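Local coordinates for aromatic amino acid beta-eliminating lyase/threonine aldolase (Exiguobacterium sibiricum, PDB 3LWS), which belongs to the beta-eliminating lyase family of fold type I pyridoxal-phosphate enzymes and carries its cofactor covalently bound, at residues A[14-19]-A[314-319]; A[180-185]-A[285-290]; A[273-278]-A[351-356]; A[291-296]-A[326-331]; A[295-300]-A[320-325]. All blocks are in the same frame, centred on the assembly; numbering follows the deposited sequence.

Contact 1: A[14-19]-A[314-319]; sequences GQISGH and LGFVGY
Ile16 lies along the backbone of residues 315-316 and sends its two branches to different neighbours. CG1 sits between the backbone N and the carbonyl carbon (chi1 60°), and this turns CD1 over the start of the loop, 3.3 Å from Phe316 O. From there CD1 also meets the ring of Phe316 obliquely, 4.2 Å from CD2. The other branch, CG2, faces Leu314 more loosely. Leu314 in turn reaches back across the strands: its CG is anti to the backbone N (chi1 -178°), and CD1 rests 3.5 Å from Gly14 O.

These side chains flank a very short parallel pairing between strands 14-15 and 314-315. Gly315 N donates to Gly14 O at 2.7 Å, almost straight, and Ile16 N returns a bond to Gly315 O at 3.0 Å, nearly along the C=O axis. The strands run closest at Gln15 and Gly315, where the glycine has no side chain to set against the CB and CG of Gln15. The amide end of Gln15 turns to Thr12. Outside the pair, Phe272 of helix 258-273 packs on both Ile16 and Phe316, and Phe349 meets the Phe316 ring edge-to-face.

The chemistry is thus two backbone bonds with hydrocarbon packed on the side of Ile16, Leu314 and Phe316, which fastens the N-terminal segment to the C-terminal part of the fold in a largely buried place.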
# COMPACT_ATOMS: atom_id res chain seq x y z
N GLY A 14 29.81 -6.49 8.81
CA GLY A 14 29.79 -5.87 7.48
C GLY A 14 29.45 -6.90 6.43
O GLY A 14 29.59 -8.10 6.68
N GLN A 15 29.02 -6.44 5.26
CA GLN A 15 28.56 -7.32 4.19
C GLN A 15 29.05 -6.79 2.86
O GLN A 15 29.24 -5.56 2.70
CB GLN A 15 27.04 -7.39 4.14
CG GLN A 15 26.38 -7.88 5.40
CD GLN A 15 26.14 -6.76 6.38
OE1 GLN A 15 25.74 -5.65 5.99
NE2 GLN A 15 26.36 -7.03 7.68
N ILE A 16 29.21 -7.71 1.91
CA ILE A 16 29.50 -7.34 0.54
C ILE A 16 28.24 -6.86 -0.21
O ILE A 16 28.33 -6.02 -1.11
CB ILE A 16 30.23 -8.47 -0.25
CG1 ILE A 16 29.37 -9.73 -0.32
CG2 ILE A 16 31.60 -8.76 0.43
CD1 ILE A 16 29.94 -10.82 -1.19
N SER A 17 27.08 -7.40 0.15
CA SER A 17 25.86 -7.11 -0.57
C SER A 17 24.99 -6.22 0.25
O SER A 17 25.09 -6.18 1.47
CB SER A 17 25.08 -8.37 -0.90
OG SER A 17 24.64 -9.01 0.30
N GLY A 18 24.11 -5.51 -0.45
CA GLY A 18 23.13 -4.65 0.20
C GLY A 18 23.61 -3.32 0.73
O GLY A 18 24.74 -2.86 0.49
N HIS A 19 22.70 -2.72 1.48
CA HIS A 19 22.87 -1.39 1.96
C HIS A 19 23.04 -1.31 3.46
O HIS A 19 23.24 -0.22 3.97
CB HIS A 19 21.64 -0.57 1.57
CG HIS A 19 21.65 -0.14 0.15
ND1 HIS A 19 22.72 0.50 -0.43
CD2 HIS A 19 20.70 -0.22 -0.81
CE1 HIS A 19 22.45 0.76 -1.69
NE2 HIS A 19 21.23 0.32 -1.95
N LEU A 314 32.45 -10.80 8.49
CA LEU A 314 32.10 -10.30 7.14
C LEU A 314 31.09 -11.22 6.38
O LEU A 314 31.40 -12.38 6.10
CB LEU A 314 33.40 -10.25 6.30
CG LEU A 314 33.33 -9.74 4.86
CD1 LEU A 314 32.47 -8.50 4.76
CD2 LEU A 314 34.78 -9.44 4.29
N GLY A 315 29.92 -10.67 6.04
CA GLY A 315 28.87 -11.40 5.29
C GLY A 315 29.10 -11.49 3.78
O GLY A 315 29.01 -10.48 3.07
N PHE A 316 29.43 -12.68 3.29
CA PHE A 316 29.53 -12.95 1.83
C PHE A 316 28.20 -13.44 1.24
O PHE A 316 27.82 -13.03 0.15
CB PHE A 316 30.59 -14.00 1.51
CG PHE A 316 32.00 -13.58 1.86
CD1 PHE A 316 32.47 -13.75 3.16
CD2 PHE A 316 32.81 -13.01 0.92
CE1 PHE A 316 33.76 -13.36 3.50
CE2 PHE A 316 34.09 -12.61 1.24
CZ PHE A 316 34.57 -12.78 2.54
N VAL A 317 27.52 -14.30 2.00
CA VAL A 317 26.37 -15.10 1.53
C VAL A 317 25.38 -15.22 2.68
O VAL A 317 25.72 -15.74 3.74
CB VAL A 317 26.84 -16.51 1.12
CG1 VAL A 317 25.65 -17.46 0.69
CG2 VAL A 317 27.87 -16.42 0.02
N GLY A 318 24.17 -14.72 2.47
CA GLY A 318 23.13 -14.76 3.50
C GLY A 318 22.15 -15.91 3.44
O GLY A 318 21.45 -16.18 4.41
N TYR A 319 22.12 -16.61 2.30
CA TYR A 319 21.22 -17.74 2.10
C TYR A 319 21.70 -18.46 0.84
O TYR A 319 22.29 -17.84 -0.02
CB TYR A 319 19.79 -17.22 1.90
CG TYR A 319 19.65 -16.53 0.57
CD1 TYR A 319 19.94 -15.18 0.43
CD2 TYR A 319 19.28 -17.25 -0.59
CE1 TYR A 319 19.83 -14.53 -0.84
CE2 TYR A 319 19.18 -16.63 -1.84
CZ TYR A 319 19.46 -15.27 -1.96
OH TYR A 319 19.38 -14.66 -3.21
O HOH W 1 25.64 -12.01 0.02

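Contact 2: A[180-185]-A[285-290]; sequences FEMLPY and PVSNMF
A water takes the place of a helix hydrogen bond between Tyr185 and Glu181, and the same water ties the helix to Val286. The helix is kinked here at Pro184, so Tyr185 N gives its hydrogen to water 3, at 3.0 Å, rather than to Glu181 O. That water donates onward to Glu181 O and also to Val286 O, at 2.8 Å, so it bridges two segments that share no direct hydrogen bond.

Around this water the side chains close in. CB of Val286 lies over the centre of the Tyr185 ring, 3.7 Å above its plane, a CH-pi contact, with CG1 3.6 Å from Tyr185 CE1. The ring is brought under the valine because Tyr185 CG is anti to the backbone N (chi1 168°). Selenomethionine Met182, bent at chi2 and chi3, curls its CE to 3.8 Å from Val286 CG2, while SE touches Ser287 CB. Ser287 OG faces its own chain and accepts from Met289 N, an ST turn.

At the other end, Asn288 OD1 lies against the aliphatic part of Glu181, 3.1 Å from CG. The carboxylate and the amide are joined through water 2, which donates to Glu181 OE2 (2.7 Å) and accepts from Asn288 ND2. Asn288 ND2 also bonds Val333 O, and Glu181 OE2 has a weak bond from Gly207 N, next to the cofactor-bearing Lys206.

Carbon thus packs on carbon and on the oxygens Val286 O and Asn288 OD1, and two waters carry the polar links between helix 179-186 and the loop before strand 289-295, beside the cofactor lysine.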
# COMPACT_ATOMS: atom_id res chain seq x y z
N PHE A 180 18.10 1.96 -12.71
CA PHE A 180 19.21 2.85 -12.33
C PHE A 180 20.52 2.09 -12.33
O PHE A 180 21.55 2.61 -12.78
CB PHE A 180 18.94 3.52 -10.99
CG PHE A 180 17.67 4.32 -10.99
CD1 PHE A 180 17.59 5.52 -11.71
CD2 PHE A 180 16.53 3.84 -10.37
CE1 PHE A 180 16.39 6.25 -11.79
CE2 PHE A 180 15.32 4.58 -10.43
CZ PHE A 180 15.27 5.79 -11.14
N GLU A 181 20.45 0.81 -11.93
CA GLU A 181 21.59 -0.04 -11.80
C GLU A 181 22.23 -0.30 -13.14
O GLU A 181 23.43 -0.59 -13.18
CB GLU A 181 21.22 -1.39 -11.15
CG GLU A 181 20.79 -1.30 -9.70
CD GLU A 181 19.31 -1.04 -9.50
OE1 GLU A 181 18.75 -0.23 -10.26
OE2 GLU A 181 18.71 -1.65 -8.57
N MSE A 182 21.44 -0.24 -14.21
CA MSE A 182 21.89 -0.54 -15.57
C MSE A 182 22.50 0.66 -16.33
O MSE A 182 23.13 0.47 -17.37
CB MSE A 182 20.73 -1.07 -16.41
CG MSE A 182 20.25 -2.42 -16.03
SE MSE A 182 21.65 -3.75 -16.19
CE MSE A 182 22.55 -3.34 -17.85
N LEU A 183 22.30 1.87 -15.83
CA LEU A 183 22.74 3.06 -16.55
C LEU A 183 24.28 3.18 -16.72
O LEU A 183 24.73 3.52 -17.79
CB LEU A 183 22.09 4.33 -15.97
CG LEU A 183 20.54 4.30 -15.99
CD1 LEU A 183 19.90 5.61 -15.54
CD2 LEU A 183 20.00 3.92 -17.34
N PRO A 184 25.09 2.83 -15.70
CA PRO A 184 26.53 2.88 -15.92
C PRO A 184 26.96 2.05 -17.12
O PRO A 184 27.70 2.54 -17.97
CB PRO A 184 27.10 2.33 -14.60
CG PRO A 184 26.09 2.68 -13.62
CD PRO A 184 24.79 2.49 -14.30
N TYR A 185 26.45 0.82 -17.24
CA TYR A 185 26.83 -0.09 -18.32
C TYR A 185 26.33 0.37 -19.68
O TYR A 185 27.03 0.27 -20.68
CB TYR A 185 26.27 -1.48 -18.04
CG TYR A 185 26.35 -2.42 -19.18
CD1 TYR A 185 27.51 -3.13 -19.44
CD2 TYR A 185 25.27 -2.57 -20.05
CE1 TYR A 185 27.59 -3.97 -20.51
CE2 TYR A 185 25.35 -3.43 -21.12
CZ TYR A 185 26.51 -4.13 -21.35
OH TYR A 185 26.56 -4.99 -22.42
N PRO A 285 29.60 -9.10 -14.39
CA PRO A 285 28.36 -8.35 -14.21
C PRO A 285 28.22 -7.17 -15.19
O PRO A 285 29.22 -6.63 -15.63
CB PRO A 285 28.51 -7.81 -12.80
CG PRO A 285 29.37 -8.80 -12.13
CD PRO A 285 30.34 -9.26 -13.14
N VAL A 286 26.98 -6.82 -15.53
CA VAL A 286 26.70 -5.64 -16.34
C VAL A 286 25.98 -4.60 -15.48
O VAL A 286 25.39 -3.66 -16.02
CB VAL A 286 25.87 -5.99 -17.65
CG1 VAL A 286 26.66 -6.88 -18.57
CG2 VAL A 286 24.46 -6.57 -17.34
N SER A 287 26.02 -4.79 -14.16
CA SER A 287 25.34 -3.96 -13.19
C SER A 287 25.92 -4.24 -11.79
O SER A 287 26.97 -4.84 -11.66
CB SER A 287 23.87 -4.29 -13.18
OG SER A 287 23.66 -5.57 -12.63
N ASN A 288 25.20 -3.84 -10.75
CA ASN A 288 25.64 -4.10 -9.39
C ASN A 288 25.37 -5.53 -8.93
O ASN A 288 25.72 -5.87 -7.82
CB ASN A 288 24.99 -3.14 -8.39
CG ASN A 288 23.51 -3.32 -8.30
OD1 ASN A 288 22.86 -3.60 -9.30
ND2 ASN A 288 22.97 -3.22 -7.09
N MSE A 289 24.76 -6.34 -9.78
CA MSE A 289 24.30 -7.66 -9.36
C MSE A 289 24.91 -8.77 -10.17
O MSE A 289 25.33 -8.58 -11.32
CB MSE A 289 22.77 -7.72 -9.42
CG MSE A 289 22.22 -7.99 -10.82
SE MSE A 289 20.34 -8.49 -10.74
CE MSE A 289 20.51 -10.29 -9.99
N PHE A 290 24.91 -9.95 -9.56
CA PHE A 290 25.16 -11.20 -10.23
C PHE A 290 24.64 -12.35 -9.36
O PHE A 290 24.30 -12.15 -8.19
CB PHE A 290 26.65 -11.37 -10.53
CG PHE A 290 27.57 -11.20 -9.34
CD1 PHE A 290 28.11 -9.96 -9.04
CD2 PHE A 290 27.92 -12.29 -8.54
CE1 PHE A 290 28.99 -9.80 -7.96
CE2 PHE A 290 28.77 -12.14 -7.46
CZ PHE A 290 29.33 -10.90 -7.18
O HOH W 2 19.95 -3.67 -7.26
O HOH W 3 25.25 -1.01 -15.12

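Contact 3: A[273-278]-A[351-356]; sequences NALPGV and RLRQAF
Leu275 drives its side chain into the last turn of helix 342-355. CB points at the helix, and CG, anti to the carbonyl carbon (chi1 -68°), splits the chain into two methyls with separate tasks. CD1 reaches inward to Leu352, 3.8 Å from its CD2 and 4.0 Å from its CG, the two leucines crossing at about a right angle. CD2 goes to the outer side, where it lies 3.6 Å from Arg353 CG, on the aliphatic stem of the arginine. The same methyl is 4.1 Å from Phe356 CB, so one leucine touches three residues of segment 351-356.

Leu275 opens a type II beta turn that runs to Val278, with Gly277 at positive phi. The turn leads from helix 258-273 into strand 278-281, an outer strand of the antiparallel sheet in the C-terminal part of this fold type I enzyme, and the end of helix 342-355 packs on the turn without any hydrogen bond between the two segments.

Pro276 and Val278 both touch Phe356. The proline ring meets the backbone of the phenylalanine, CD 3.6 Å from Phe356 C, while Pro276 O lies at the edge of the aromatic ring. Val278 CG2 approaches Phe356 CD2 at 3.9 Å, the side chains crossing at about a right angle. Beyond them the Phe356 ring meets that of Phe294 with planes inclined by about 35°, and Phe272 packs on both Val278 and Leu352.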
# COMPACT_ATOMS: atom_id res chain seq x y z
N ASN A 273 35.12 -15.79 -8.94
CA ASN A 273 35.40 -16.67 -10.05
C ASN A 273 36.78 -17.32 -9.94
O ASN A 273 36.98 -18.41 -10.45
CB ASN A 273 35.25 -15.96 -11.38
CG ASN A 273 33.79 -15.75 -11.78
OD1 ASN A 273 33.02 -16.68 -11.89
ND2 ASN A 273 33.44 -14.50 -12.02
N ALA A 274 37.70 -16.65 -9.26
CA ALA A 274 39.03 -17.22 -8.96
C ALA A 274 38.99 -18.42 -8.03
O ALA A 274 39.94 -19.19 -8.00
CB ALA A 274 39.95 -16.17 -8.34
N LEU A 275 37.93 -18.54 -7.24
CA LEU A 275 37.81 -19.65 -6.29
C LEU A 275 37.49 -20.98 -6.95
O LEU A 275 36.61 -21.04 -7.81
CB LEU A 275 36.72 -19.36 -5.27
CG LEU A 275 36.99 -18.24 -4.29
CD1 LEU A 275 35.69 -17.95 -3.52
CD2 LEU A 275 38.14 -18.63 -3.35
N PRO A 276 38.21 -22.06 -6.56
CA PRO A 276 37.84 -23.35 -7.17
C PRO A 276 36.48 -23.80 -6.66
O PRO A 276 36.21 -23.67 -5.46
CB PRO A 276 38.94 -24.32 -6.70
CG PRO A 276 39.67 -23.60 -5.54
CD PRO A 276 39.11 -22.22 -5.40
N GLY A 277 35.64 -24.28 -7.57
CA GLY A 277 34.28 -24.73 -7.27
C GLY A 277 33.23 -23.62 -7.20
O GLY A 277 32.12 -23.84 -6.72
N VAL A 278 33.59 -22.41 -7.67
CA VAL A 278 32.75 -21.22 -7.51
C VAL A 278 32.75 -20.42 -8.77
O VAL A 278 33.82 -20.10 -9.26
CB VAL A 278 33.31 -20.26 -6.45
CG1 VAL A 278 32.46 -19.01 -6.38
CG2 VAL A 278 33.38 -20.94 -5.07
N ARG A 351 40.37 -15.77 4.18
CA ARG A 351 39.65 -16.79 4.94
C ARG A 351 38.66 -17.57 4.08
O ARG A 351 38.53 -18.80 4.24
CB ARG A 351 38.93 -16.20 6.14
CG ARG A 351 38.32 -17.28 7.07
CD ARG A 351 39.37 -18.27 7.66
NE ARG A 351 38.72 -19.43 8.29
CZ ARG A 351 38.38 -20.56 7.66
NH1 ARG A 351 38.65 -20.76 6.37
NH2 ARG A 351 37.76 -21.52 8.34
N LEU A 352 37.98 -16.87 3.18
CA LEU A 352 37.10 -17.50 2.21
C LEU A 352 37.93 -18.37 1.26
O LEU A 352 37.56 -19.50 0.98
CB LEU A 352 36.26 -16.46 1.46
CG LEU A 352 35.32 -17.02 0.38
CD1 LEU A 352 34.24 -17.93 1.00
CD2 LEU A 352 34.71 -15.89 -0.44
N ARG A 353 39.08 -17.85 0.81
CA ARG A 353 40.00 -18.64 -0.02
C ARG A 353 40.46 -19.94 0.66
O ARG A 353 40.56 -20.97 0.00
CB ARG A 353 41.23 -17.81 -0.44
CG ARG A 353 41.18 -17.31 -1.88
CD ARG A 353 42.46 -16.58 -2.34
NE ARG A 353 42.34 -15.14 -2.16
CZ ARG A 353 42.87 -14.42 -1.17
NH1 ARG A 353 43.66 -14.95 -0.25
NH2 ARG A 353 42.63 -13.13 -1.13
N GLN A 354 40.71 -19.88 1.96
CA GLN A 354 41.03 -21.09 2.75
C GLN A 354 39.89 -22.14 2.74
O GLN A 354 40.17 -23.31 2.81
CB GLN A 354 41.35 -20.74 4.21
CG GLN A 354 42.79 -20.35 4.51
CD GLN A 354 43.04 -20.19 6.03
OE1 GLN A 354 42.18 -20.48 6.87
NE2 GLN A 354 44.24 -19.73 6.37
N ALA A 355 38.63 -21.70 2.68
CA ALA A 355 37.48 -22.63 2.61
C ALA A 355 37.28 -23.30 1.26
O ALA A 355 36.73 -24.40 1.21
CB ALA A 355 36.20 -21.92 3.02
N PHE A 356 37.72 -22.68 0.17
CA PHE A 356 37.43 -23.17 -1.19
C PHE A 356 38.66 -23.44 -2.06
O PHE A 356 39.68 -23.96 -1.60
CB PHE A 356 36.52 -22.16 -1.89
CG PHE A 356 35.14 -22.11 -1.31
CD1 PHE A 356 34.84 -21.25 -0.26
CD2 PHE A 356 34.15 -22.94 -1.79
CE1 PHE A 356 33.55 -21.21 0.29
CE2 PHE A 356 32.88 -22.92 -1.25
CZ PHE A 356 32.58 -22.06 -0.21

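Contact 4: A[291-296]-A[326-331]; sequences HLHFDG and YCSTEI
His291 NE2 donates to Glu330 OE1 at 2.9 Å across the antiparallel strands, where the two residues form a non-hydrogen-bonded pair. The carboxylate lies nearly coplanar with the imidazole, 16° apart, and takes the hydrogen on the anti lone pair of OE1. Glu330, extended beyond CG, also lays its CB and CG beside His291 CD2. On the same face His293 and Tyr326 lie side by side, pointing the same way. Their rings are nearly parallel, at 11°, but slid apart with centroids 4.6 Å from each other, so there is little overlap.

The opposite face is mostly apolar. Leu292 CB meets Thr329 CG2 at 3.9 Å, and Phe294 CB lies 4.0 Å from Cys327 SG. These pairs are set by the backbone ladder of strands 289-295 and 326-332: Leu292 N bonds Thr329 O at 2.7 Å and Phe294 N bonds Cys327 O at 2.9 Å, each answered by a return bond from the partner residue.

Further out, Arg146 forms a salt bridge to the same Glu330 OE1, while Thr329 OG1 bonds Tyr319 O. Strand 278-281 extends the sheet beyond strand 289-295, and Phe294 and Cys327 both pack on Ile301 of helix 298-312.

Between them His291 and Arg146 grip one carboxylate oxygen, which should fix the rotation of the Glu330 head, while the other face of the sheet supplies hydrocarbon to the core.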
# COMPACT_ATOMS: atom_id res chain seq x y z
N HIS A 291 24.59 -13.56 -9.91
CA HIS A 291 24.37 -14.72 -9.06
C HIS A 291 25.67 -15.43 -8.81
O HIS A 291 26.53 -15.47 -9.67
CB HIS A 291 23.33 -15.68 -9.65
CG HIS A 291 21.93 -15.16 -9.61
ND1 HIS A 291 20.88 -15.82 -10.19
CD2 HIS A 291 21.41 -14.03 -9.06
CE1 HIS A 291 19.77 -15.12 -10.02
NE2 HIS A 291 20.06 -14.04 -9.32
N LEU A 292 25.79 -15.96 -7.60
CA LEU A 292 26.98 -16.63 -7.13
C LEU A 292 26.62 -18.10 -6.93
O LEU A 292 25.86 -18.42 -6.01
CB LEU A 292 27.43 -16.00 -5.82
CG LEU A 292 28.66 -16.60 -5.15
CD1 LEU A 292 29.88 -16.47 -6.07
CD2 LEU A 292 28.90 -15.90 -3.81
N HIS A 293 27.18 -18.94 -7.78
CA HIS A 293 27.03 -20.40 -7.82
C HIS A 293 28.22 -21.17 -7.21
O HIS A 293 29.38 -20.92 -7.59
CB HIS A 293 27.03 -20.81 -9.29
CG HIS A 293 25.82 -20.37 -10.05
ND1 HIS A 293 25.23 -21.16 -11.01
CD2 HIS A 293 25.10 -19.23 -10.00
CE1 HIS A 293 24.20 -20.51 -11.52
NE2 HIS A 293 24.09 -19.35 -10.91
N PHE A 294 27.93 -22.13 -6.33
CA PHE A 294 28.88 -23.03 -5.72
C PHE A 294 28.54 -24.46 -6.17
O PHE A 294 27.39 -24.91 -6.03
CB PHE A 294 28.76 -22.98 -4.18
CG PHE A 294 28.96 -21.61 -3.59
CD1 PHE A 294 27.90 -20.73 -3.43
CD2 PHE A 294 30.22 -21.20 -3.18
CE1 PHE A 294 28.09 -19.46 -2.89
CE2 PHE A 294 30.40 -19.94 -2.63
CZ PHE A 294 29.36 -19.08 -2.49
N ASP A 295 29.54 -25.19 -6.64
CA ASP A 295 29.38 -26.62 -6.91
C ASP A 295 29.11 -27.30 -5.56
O ASP A 295 29.71 -26.95 -4.54
CB ASP A 295 30.62 -27.22 -7.61
CG ASP A 295 30.68 -26.90 -9.15
OD1 ASP A 295 29.69 -26.43 -9.77
OD2 ASP A 295 31.74 -27.18 -9.76
N GLY A 296 28.17 -28.22 -5.55
CA GLY A 296 27.75 -28.88 -4.33
C GLY A 296 26.45 -28.25 -3.83
O GLY A 296 26.04 -27.22 -4.30
N TYR A 326 24.53 -27.83 -7.81
CA TYR A 326 25.10 -26.58 -7.31
C TYR A 326 24.06 -25.83 -6.48
O TYR A 326 22.89 -26.22 -6.46
CB TYR A 326 25.61 -25.73 -8.49
CG TYR A 326 24.53 -25.08 -9.32
CD1 TYR A 326 23.81 -25.79 -10.26
CD2 TYR A 326 24.24 -23.74 -9.15
CE1 TYR A 326 22.80 -25.16 -11.06
CE2 TYR A 326 23.23 -23.10 -9.89
CZ TYR A 326 22.53 -23.81 -10.85
OH TYR A 326 21.58 -23.13 -11.53
N CYS A 327 24.48 -24.80 -5.76
CA CYS A 327 23.58 -23.94 -5.00
C CYS A 327 23.96 -22.50 -5.27
O CYS A 327 25.10 -22.20 -5.62
CB CYS A 327 23.65 -24.23 -3.49
SG CYS A 327 25.29 -24.30 -2.81
N SER A 328 23.01 -21.61 -5.08
CA SER A 328 23.10 -20.27 -5.64
C SER A 328 22.63 -19.22 -4.66
O SER A 328 21.78 -19.49 -3.82
CB SER A 328 22.21 -20.18 -6.88
OG SER A 328 22.30 -18.92 -7.49
N THR A 329 23.23 -18.04 -4.75
CA THR A 329 22.74 -16.88 -4.02
C THR A 329 22.89 -15.66 -4.91
O THR A 329 23.66 -15.65 -5.89
CB THR A 329 23.48 -16.67 -2.71
OG1 THR A 329 22.68 -15.82 -1.86
CG2 THR A 329 24.87 -16.02 -2.94
N GLU A 330 22.14 -14.62 -4.58
CA GLU A 330 22.14 -13.40 -5.38
C GLU A 330 22.91 -12.27 -4.63
O GLU A 330 22.67 -12.03 -3.47
CB GLU A 330 20.72 -12.97 -5.69
CG GLU A 330 20.59 -11.70 -6.51
CD GLU A 330 19.15 -11.41 -6.88
OE1 GLU A 330 18.60 -12.09 -7.78
OE2 GLU A 330 18.56 -10.50 -6.27
N ILE A 331 23.84 -11.63 -5.31
CA ILE A 331 24.61 -10.51 -4.74
C ILE A 331 24.15 -9.25 -5.45
O ILE A 331 24.20 -9.20 -6.67
CB ILE A 331 26.12 -10.68 -5.03
CG1 ILE A 331 26.68 -11.99 -4.46
CG2 ILE A 331 26.90 -9.45 -4.55
CD1 ILE A 331 26.44 -12.23 -2.99

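Contact 5: A[295-300]-A[320-325]; sequences DGQAAD and LVDKDG
Asp322 OD1 takes the backbone N-H of Ala298 at 2.7 Å, on the syn lone pair, at the first turn of helix 298-312. The same oxygen has a second, weak bond from Gln297 NE2, at 3.1 Å, with the amide and carboxylate planes almost perpendicular.

Gln297 holds the N-cap position, yet its side chain serves the hairpin loop instead of the helix. Its CG is anti to the carbonyl carbon (chi1 -53°), and a second bend at chi2 lays the amide along residues 323-325. NE2 donates to Lys323 O at 3.0 Å, nearly in its own amide plane, while OE1 accepts from Gly325 N at 2.9 Å, so both ends of one amide are used on the loop backbone. Gly296 N adds a bond to Gly325 O, the donor standing 42° out of the carbonyl plane. Back in the helix, Asp300 OD2 accepts from Gln297 N at 2.9 Å, one half of a capping box; the reciprocal bond is absent because the Gln297 side chain goes to the turn.

Apolar packing is slight: Leu320 CD1 touches Ala298, 4.1 Å from CB, and Cys327 of strand 326-332 backs both Leu320 and Asp322.

This is a polar surface clasp between the short edge strand 321-322 with its turn and the start of the helix. Two carboxylates on backbone N-H groups there would probably be steadied by the helix dipole, and a single glutamine amide pins the turn.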
# COMPACT_ATOMS: atom_id res chain seq x y z
N ASP A 295 29.54 -25.19 -6.64
CA ASP A 295 29.38 -26.62 -6.91
C ASP A 295 29.11 -27.30 -5.56
O ASP A 295 29.71 -26.95 -4.54
CB ASP A 295 30.62 -27.22 -7.61
CG ASP A 295 30.68 -26.90 -9.15
OD1 ASP A 295 29.69 -26.43 -9.77
OD2 ASP A 295 31.74 -27.18 -9.76
N GLY A 296 28.17 -28.22 -5.55
CA GLY A 296 27.75 -28.88 -4.33
C GLY A 296 26.45 -28.25 -3.83
O GLY A 296 26.04 -27.22 -4.30
N GLN A 297 25.83 -28.87 -2.85
CA GLN A 297 24.52 -28.44 -2.36
C GLN A 297 24.71 -27.73 -1.03
O GLN A 297 25.82 -27.78 -0.42
CB GLN A 297 23.60 -29.67 -2.22
CG GLN A 297 23.44 -30.62 -3.47
CD GLN A 297 22.66 -30.06 -4.68
OE1 GLN A 297 22.70 -30.63 -5.77
NE2 GLN A 297 21.99 -28.93 -4.50
N ALA A 298 23.65 -27.09 -0.54
CA ALA A 298 23.72 -26.26 0.68
C ALA A 298 24.24 -27.02 1.89
O ALA A 298 24.94 -26.47 2.70
CB ALA A 298 22.37 -25.66 1.00
N ALA A 299 23.87 -28.29 2.01
CA ALA A 299 24.38 -29.16 3.07
C ALA A 299 25.92 -29.32 3.05
O ALA A 299 26.51 -29.52 4.09
CB ALA A 299 23.71 -30.53 2.99
N ASP A 300 26.52 -29.24 1.86
CA ASP A 300 27.97 -29.22 1.66
C ASP A 300 28.63 -27.86 1.86
O ASP A 300 29.72 -27.78 2.42
CB ASP A 300 28.32 -29.63 0.23
CG ASP A 300 27.68 -30.94 -0.18
OD1 ASP A 300 27.91 -31.92 0.53
OD2 ASP A 300 26.96 -31.00 -1.21
N LEU A 320 21.41 -19.76 0.72
CA LEU A 320 21.61 -20.53 -0.52
C LEU A 320 20.30 -21.13 -1.06
O LEU A 320 19.37 -21.37 -0.31
CB LEU A 320 22.61 -21.65 -0.26
CG LEU A 320 24.05 -21.22 0.04
CD1 LEU A 320 24.77 -22.39 0.79
CD2 LEU A 320 24.78 -20.82 -1.24
N VAL A 321 20.23 -21.34 -2.38
CA VAL A 321 19.08 -21.98 -3.03
C VAL A 321 19.66 -23.16 -3.78
O VAL A 321 20.47 -22.94 -4.69
CB VAL A 321 18.32 -21.02 -3.99
CG1 VAL A 321 17.21 -21.76 -4.77
CG2 VAL A 321 17.72 -19.84 -3.21
N ASP A 322 19.28 -24.39 -3.39
CA ASP A 322 19.80 -25.58 -4.03
C ASP A 322 19.24 -25.72 -5.43
O ASP A 322 18.06 -25.47 -5.68
CB ASP A 322 19.53 -26.87 -3.22
CG ASP A 322 20.59 -27.16 -2.21
OD1 ASP A 322 21.73 -26.69 -2.43
OD2 ASP A 322 20.31 -27.88 -1.23
N LYS A 323 20.12 -26.11 -6.35
CA LYS A 323 19.76 -26.37 -7.73
C LYS A 323 20.35 -27.74 -8.03
O LYS A 323 20.65 -28.52 -7.10
CB LYS A 323 20.37 -25.30 -8.67
CG LYS A 323 20.00 -23.91 -8.34
CD LYS A 323 18.65 -23.54 -8.89
CE LYS A 323 18.51 -22.02 -8.87
NZ LYS A 323 17.25 -21.55 -9.47
N ASP A 324 20.52 -28.05 -9.31
CA ASP A 324 21.00 -29.38 -9.73
C ASP A 324 22.54 -29.46 -9.67
O ASP A 324 23.24 -29.02 -10.58
CB ASP A 324 20.50 -29.70 -11.14
CG ASP A 324 20.80 -31.14 -11.56
OD1 ASP A 324 21.01 -32.00 -10.67
OD2 ASP A 324 20.82 -31.41 -12.78
N GLY A 325 23.06 -30.04 -8.58
CA GLY A 325 24.50 -30.19 -8.42
C GLY A 325 25.25 -28.93 -8.02
O GLY A 325 26.47 -28.94 -7.95

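Overall arrangement
From the N terminus, contact 1 closes the longest loop, bringing residues 14-19 to 314-319. Contact 2 falls wholly within it, tying helix 179-186, beside the seven-stranded sheet of the cofactor domain, to the entry of strand 289-295. Contact 3 opens before contact 2 has closed, so the two cross, and it runs on to the C-terminal helix, crossing contact 1 as well. Contacts 4 and 5 start from overlapping residues, lie within the span of contact 3 and also cross contact 1. Contact 4 pairs the two inner strands of the antiparallel sheet, while contacts 3 and 5 join helices to its edges; Phe316 of contact 1 packs on Leu352 of contact 3.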